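Local coordinates for hypothetical protein CG14615-PA (Drosophila melanogaster, PDB 1SQH) that is of unknown function in the cell but belongs to the acetyltransferase clan and may transfer acyl groups to glycine, at residues Thr70-Asn75 and Glu105-Cys109; Glu173-Leu179 and Ser211-Ser217. One frame throughout, in Å; residues are numbered along the deposited sequence.

Interaction 1 and interaction 2 lie toward the two ends of the molecule, their centres 47 Å apart and their nearest atoms about 31 Å apart, so neither touches the other. Both segments of interaction 1 precede those of interaction 2 in the sequence. Residues 70-75 run off the end of strand 67-71, in the mixed eight-stranded sheet, and meet helix 104-112. Residues 173-179 and 211-217, by contrast, pair as the first two strands of a separate antiparallel four-stranded sheet. The first contact thus fixes a turn against a helix, while the second forms the outer border of the smaller sheet, after which the chain returns to the larger sheet with strands 268-273 and 289-299.

Interaction 1: residues Thr70-Asn75 and Glu105-Cys109; sequences THRRGN and ELWEC
His71 and Glu108 form a His-carboxylate hydrogen bond that ties the turn after strand 67-71 of the mixed sheet to helix 104-112: His71 NE2 donates to Glu108 OE2 at 2.7 Å, nearly straight, with an N-H...O angle of 174°. The acceptor lies in the imidazole plane, yet the donor comes from above the carboxylate, whose plane is turned 74° from the ring. His71 ND1 accepts from Arg73 N, 2.9 Å away, within the type I turn His71-Gly74; both ring nitrogens are engaged and the ring's rotation is fixed. Its CG stands opposite the backbone N (chi1 -168°), which aims the ring at the helix, and Cys109 SG packs 3.5 Å from His71 CB. A long salt bridge brings Arg73 NH2 to within 3.5 Å of Glu108 OE2, with His71 CE1 over one face of the guanidinium, toward its rim.

Water joins the other end. One molecule accepts from Asn75 N and donates to Glu105 OE1; a second donates to Asn75 O and Glu105 OE2, while Thr81 OG1 also bonds OE2. His71 N is buried without a partner in the model. The bonding is consistent with a neutral imidazole whose proton sits on NE2, directed at a carboxylate that Arg73 would help keep ionised.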
loop_
_atom_site.group_PDB
_atom_site.type_symbol
_atom_site.label_atom_id
_atom_site.label_comp_id
_atom_site.label_asym_id
_atom_site.label_seq_id
_atom_site.Cartn_x
_atom_site.Cartn_y
_atom_site.Cartn_z
ATOM N N THR A 70 5.612 5.091 -18.451
ATOM C CA THR A 70 6.514 6.231 -18.414
ATOM C C THR A 70 6.234 7.056 -19.648
ATOM O O THR A 70 5.500 6.616 -20.526
ATOM C CB THR A 70 8.003 5.842 -18.407
ATOM O OG1 THR A 70 8.776 7.018 -18.138
ATOM C CG2 THR A 70 8.431 5.273 -19.755
ATOM N N HIS A 71 6.807 8.257 -19.705
ATOM C CA HIS A 71 6.615 9.145 -20.846
ATOM C C HIS A 71 7.102 8.420 -22.105
ATOM O O HIS A 71 8.284 8.082 -22.228
ATOM C CB HIS A 71 7.399 10.441 -20.620
ATOM C CG HIS A 71 7.052 11.540 -21.578
ATOM N ND1 HIS A 71 7.034 11.361 -22.944
ATOM C CD2 HIS A 71 6.749 12.844 -21.365
ATOM C CE1 HIS A 71 6.736 12.506 -23.533
ATOM N NE2 HIS A 71 6.559 13.422 -22.597
ATOM N N ARG A 72 6.179 8.175 -23.031
ATOM C CA ARG A 72 6.476 7.467 -24.278
ATOM C C ARG A 72 7.661 8.041 -25.062
ATOM O O ARG A 72 8.309 7.321 -25.824
ATOM C CB ARG A 72 5.215 7.429 -25.155
ATOM C CG ARG A 72 5.378 6.770 -26.525
ATOM C CD ARG A 72 4.033 6.270 -27.039
ATOM N NE ARG A 72 3.687 4.991 -26.424
ATOM C CZ ARG A 72 2.453 4.513 -26.307
ATOM N NH1 ARG A 72 1.423 5.207 -26.761
ATOM N NH2 ARG A 72 2.246 3.333 -25.730
ATOM N N ARG A 73 7.950 9.324 -24.864
ATOM C CA ARG A 73 9.061 9.965 -25.550
ATOM C C ARG A 73 10.104 10.469 -24.557
ATOM O O ARG A 73 10.760 11.483 -24.796
ATOM C CB ARG A 73 8.561 11.138 -26.392
ATOM C CG ARG A 73 7.448 10.779 -27.360
ATOM C CD ARG A 73 7.206 11.925 -28.328
ATOM N NE ARG A 73 7.001 13.186 -27.621
ATOM C CZ ARG A 73 5.916 13.474 -26.915
ATOM N NH1 ARG A 73 4.928 12.590 -26.828
ATOM N NH2 ARG A 73 5.824 14.639 -26.284
ATOM N N GLY A 74 10.250 9.764 -23.441
ATOM C CA GLY A 74 11.230 10.155 -22.441
ATOM C C GLY A 74 11.991 8.937 -21.958
ATOM O O GLY A 74 11.646 7.811 -22.318
ATOM N N ASN A 75 13.035 9.146 -21.163
ATOM C CA ASN A 75 13.805 8.021 -20.638
ATOM C C ASN A 75 13.459 7.862 -19.158
ATOM O O ASN A 75 13.787 8.721 -18.341
ATOM C CB ASN A 75 15.310 8.261 -20.786
ATOM C CG ASN A 75 16.109 6.983 -20.644
ATOM O OD1 ASN A 75 15.867 6.191 -19.742
ATOM N ND2 ASN A 75 17.065 6.776 -21.535
ATOM N N GLU A 105 8.282 16.703 -17.139
ATOM C CA GLU A 105 8.050 15.403 -17.753
ATOM C C GLU A 105 6.873 14.663 -17.128
ATOM O O GLU A 105 6.038 14.105 -17.835
ATOM C CB GLU A 105 9.311 14.546 -17.649
ATOM C CG GLU A 105 9.179 13.166 -18.260
ATOM C CD GLU A 105 10.514 12.463 -18.370
ATOM O OE1 GLU A 105 11.294 12.826 -19.277
ATOM O OE2 GLU A 105 10.788 11.560 -17.548
ATOM N N LEU A 106 6.813 14.666 -15.802
ATOM C CA LEU A 106 5.737 13.990 -15.092
ATOM C C LEU A 106 4.371 14.595 -15.415
ATOM O O LEU A 106 3.457 13.886 -15.835
ATOM C CB LEU A 106 5.972 14.052 -13.580
ATOM C CG LEU A 106 4.802 13.610 -12.684
ATOM C CD1 LEU A 106 4.501 12.141 -12.907
ATOM C CD2 LEU A 106 5.146 13.872 -11.223
ATOM N N TRP A 107 4.235 15.903 -15.218
ATOM C CA TRP A 107 2.969 16.569 -15.470
ATOM C C TRP A 107 2.564 16.507 -16.928
ATOM O O TRP A 107 1.376 16.572 -17.257
ATOM C CB TRP A 107 3.026 18.012 -14.981
ATOM C CG TRP A 107 3.048 18.078 -13.494
ATOM C CD1 TRP A 107 4.085 18.467 -12.702
ATOM C CD2 TRP A 107 1.991 17.679 -12.613
ATOM N NE1 TRP A 107 3.742 18.334 -11.373
ATOM C CE2 TRP A 107 2.461 17.853 -11.293
ATOM C CE3 TRP A 107 0.692 17.189 -12.812
ATOM C CZ2 TRP A 107 1.670 17.552 -10.170
ATOM C CZ3 TRP A 107 -0.095 16.887 -11.693
ATOM C CH2 TRP A 107 0.400 17.071 -10.394
ATOM N N GLU A 108 3.548 16.379 -17.808
ATOM C CA GLU A 108 3.240 16.260 -19.223
ATOM C C GLU A 108 2.470 14.942 -19.329
ATOM O O GLU A 108 1.450 14.846 -20.020
ATOM C CB GLU A 108 4.534 16.199 -20.031
ATOM C CG GLU A 108 4.369 16.429 -21.512
ATOM C CD GLU A 108 5.695 16.728 -22.177
ATOM O OE1 GLU A 108 6.359 17.698 -21.753
ATOM O OE2 GLU A 108 6.076 15.996 -23.117
ATOM N N CYS A 109 2.959 13.935 -18.608
ATOM C CA CYS A 109 2.330 12.623 -18.585
ATOM C C CYS A 109 0.924 12.660 -17.994
ATOM O O CYS A 109 -0.040 12.223 -18.626
ATOM C CB CYS A 109 3.165 11.641 -17.757
ATOM S SG CYS A 109 4.620 10.969 -18.584
HETATM O O HOH W 1 13.224 11.321 -19.603
HETATM O O HOH W 2 12.538 10.150 -16.288
#

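Interaction 2: residues Glu173-Leu179 and Ser211-Ser217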
loop_
_atom_site.group_PDB
_atom_site.type_symbol
_atom_site.label_atom_id
_atom_site.label_comp_id
_atom_site.label_asym_id
_atom_site.label_seq_id
_atom_site.Cartn_x
_atom_site.Cartn_y
_atom_site.Cartn_z
ATOM N N GLU A 173 -6.449 -16.144 27.191
ATOM C CA GLU A 173 -7.758 -16.066 26.554
ATOM C C GLU A 173 -7.679 -16.149 25.030
ATOM O O GLU A 173 -8.667 -16.492 24.374
ATOM C CB GLU A 173 -8.469 -14.758 26.928
ATOM C CG GLU A 173 -8.507 -14.409 28.420
ATOM C CD GLU A 173 -7.258 -13.668 28.888
ATOM O OE1 GLU A 173 -6.230 -14.331 29.163
ATOM O OE2 GLU A 173 -7.308 -12.415 28.970
ATOM N N PHE A 174 -6.507 -15.861 24.466
ATOM C CA PHE A 174 -6.348 -15.858 23.014
ATOM C C PHE A 174 -5.305 -16.774 22.379
ATOM O O PHE A 174 -4.403 -17.284 23.045
ATOM C CB PHE A 174 -6.057 -14.434 22.566
ATOM C CG PHE A 174 -7.013 -13.428 23.115
ATOM C CD1 PHE A 174 -8.281 -13.282 22.561
ATOM C CD2 PHE A 174 -6.647 -12.626 24.192
ATOM C CE1 PHE A 174 -9.178 -12.347 23.068
ATOM C CE2 PHE A 174 -7.530 -11.686 24.714
ATOM C CZ PHE A 174 -8.802 -11.545 24.152
ATOM N N GLU A 175 -5.452 -16.949 21.066
ATOM C CA GLU A 175 -4.547 -17.744 20.233
ATOM C C GLU A 175 -4.187 -16.928 18.985
ATOM O O GLU A 175 -4.980 -16.093 18.526
ATOM C CB GLU A 175 -5.209 -19.049 19.790
ATOM C CG GLU A 175 -5.129 -20.186 20.789
ATOM C CD GLU A 175 -5.566 -21.505 20.179
ATOM O OE1 GLU A 175 -6.721 -21.580 19.703
ATOM O OE2 GLU A 175 -4.756 -22.460 20.168
ATOM N N ILE A 176 -2.999 -17.166 18.438
ATOM C CA ILE A 176 -2.567 -16.449 17.241
ATOM C C ILE A 176 -2.367 -17.432 16.106
ATOM O O ILE A 176 -1.863 -18.535 16.321
ATOM C CB ILE A 176 -1.216 -15.705 17.438
ATOM C CG1 ILE A 176 -0.085 -16.708 17.683
ATOM C CG2 ILE A 176 -1.317 -14.729 18.581
ATOM C CD1 ILE A 176 -0.237 -17.551 18.947
ATOM N N ARG A 177 -2.759 -17.029 14.902
ATOM C CA ARG A 177 -2.602 -17.872 13.723
ATOM C C ARG A 177 -2.676 -17.005 12.481
ATOM O O ARG A 177 -3.162 -15.876 12.537
ATOM C CB ARG A 177 -3.712 -18.922 13.658
ATOM C CG ARG A 177 -5.094 -18.338 13.416
ATOM C CD ARG A 177 -6.151 -19.432 13.246
ATOM N NE ARG A 177 -7.499 -18.883 13.112
ATOM C CZ ARG A 177 -7.968 -18.272 12.025
ATOM N NH1 ARG A 177 -7.198 -18.134 10.952
ATOM N NH2 ARG A 177 -9.201 -17.770 12.024
ATOM N N ARG A 178 -2.180 -17.524 11.363
ATOM C CA ARG A 178 -2.246 -16.796 10.104
ATOM C C ARG A 178 -3.728 -16.797 9.755
ATOM O O ARG A 178 -4.458 -17.730 10.107
ATOM C CB ARG A 178 -1.456 -17.528 9.014
ATOM C CG ARG A 178 -1.444 -16.832 7.657
ATOM C CD ARG A 178 -0.819 -17.718 6.577
ATOM N NE ARG A 178 -0.657 -16.996 5.312
ATOM C CZ ARG A 178 -0.264 -17.547 4.166
ATOM N NH1 ARG A 178 0.010 -18.845 4.105
ATOM N NH2 ARG A 178 -0.138 -16.795 3.078
ATOM N N LEU A 179 -4.185 -15.752 9.086
ATOM C CA LEU A 179 -5.586 -15.683 8.708
ATOM C C LEU A 179 -5.852 -16.715 7.603
ATOM O O LEU A 179 -4.919 -17.236 6.983
ATOM C CB LEU A 179 -5.914 -14.277 8.198
ATOM C CG LEU A 179 -5.736 -13.149 9.214
ATOM C CD1 LEU A 179 -5.908 -11.800 8.521
ATOM C CD2 LEU A 179 -6.748 -13.319 10.336
ATOM N N SER A 211 -0.160 -12.587 7.197
ATOM C CA SER A 211 -1.251 -12.025 7.984
ATOM C C SER A 211 -1.241 -12.657 9.376
ATOM O O SER A 211 -0.597 -13.686 9.592
ATOM C CB SER A 211 -2.590 -12.292 7.303
ATOM O OG SER A 211 -2.849 -13.681 7.245
ATOM N N LEU A 212 -1.933 -12.031 10.323
ATOM C CA LEU A 212 -2.000 -12.557 11.680
ATOM C C LEU A 212 -3.341 -12.250 12.317
ATOM O O LEU A 212 -3.843 -11.131 12.226
ATOM C CB LEU A 212 -0.878 -11.977 12.546
ATOM C CG LEU A 212 0.531 -12.557 12.399
ATOM C CD1 LEU A 212 1.466 -11.933 13.439
ATOM C CD2 LEU A 212 0.489 -14.062 12.597
ATOM N N GLY A 213 -3.921 -13.252 12.961
ATOM C CA GLY A 213 -5.198 -13.052 13.609
ATOM C C GLY A 213 -5.167 -13.522 15.048
ATOM O O GLY A 213 -4.416 -14.438 15.401
ATOM N N ILE A 214 -5.975 -12.875 15.881
ATOM C CA ILE A 214 -6.093 -13.218 17.294
ATOM C C ILE A 214 -7.498 -13.803 17.535
ATOM O O ILE A 214 -8.517 -13.121 17.328
ATOM C CB ILE A 214 -5.940 -11.965 18.204
ATOM C CG1 ILE A 214 -4.582 -11.296 17.989
ATOM C CG2 ILE A 214 -6.069 -12.369 19.665
ATOM C CD1 ILE A 214 -3.405 -12.085 18.526
ATOM N N CYS A 215 -7.561 -15.057 17.969
ATOM C CA CYS A 215 -8.850 -15.681 18.239
ATOM C C CYS A 215 -8.958 -16.156 19.683
ATOM O O CYS A 215 -7.955 -16.518 20.301
ATOM C CB CYS A 215 -9.078 -16.865 17.303
ATOM S SG CYS A 215 -9.216 -16.412 15.568
ATOM N N ARG A 216 -10.178 -16.151 20.215
ATOM C CA ARG A 216 -10.408 -16.596 21.584
ATOM C C ARG A 216 -10.216 -18.108 21.602
ATOM O O ARG A 216 -10.731 -18.814 20.733
ATOM C CB ARG A 216 -11.832 -16.257 22.039
ATOM C CG ARG A 216 -12.301 -14.859 21.670
ATOM C CD ARG A 216 -13.417 -14.375 22.591
ATOM N NE ARG A 216 -12.884 -13.806 23.832
ATOM C CZ ARG A 216 -13.621 -13.461 24.884
ATOM N NH1 ARG A 216 -14.939 -13.627 24.861
ATOM N NH2 ARG A 216 -13.036 -12.941 25.962
ATOM N N SER A 217 -9.469 -18.610 22.579
ATOM C CA SER A 217 -9.246 -20.045 22.670
ATOM C C SER A 217 -10.576 -20.794 22.755
ATOM O O SER A 217 -10.703 -21.913 22.255
ATOM C CB SER A 217 -8.381 -20.361 23.883
ATOM O OG SER A 217 -7.113 -19.755 23.738
HETATM O O HOH W 3 -1.867 -14.552 4.816
#
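With chi1 at 67°, Arg177 CG is flanked by the backbone N and the carbonyl carbon, and an extended chain carries the guanidinium out from the sheet, on the face that also bears Cys215; Arg177 NH2 and Cys215 SG end 3.8 Å apart. Both belong to an antiparallel pair, border strand 174-177 against 211-216, their short axes 149° apart in direction, consistent with the first two strands of a GNAT (acetyltransferase) fold, joined through helices 184-189 and 199-208. Glu175 with Cys215 and Arg177 with Gly213 are its hydrogen-bonded pairs, two bonds each.

On the face bearing Ile176 and Ile214 the contact is between apolar groups: Ile176 CG2 presses on Ile214 CD1 at a tight 3.4 Å, and Ile214 CG2 touches Phe174 CB. Leu252 of helix 248-263 touches Ile214.

Arg177 NH1 donates to Arg178 O and forms a salt bridge with Asp183. A leucine replacing Arg177 would probably leave Asp183 without this charged partner and Arg178 O without its side-chain donor. Leu179 CD2 packs 3.6 Å from Gly213 CA, where a side chain would sit. Ser211 OG accepts from Leu179 N at 3.1 Å and donates to a water that also accepts from Arg178 NE.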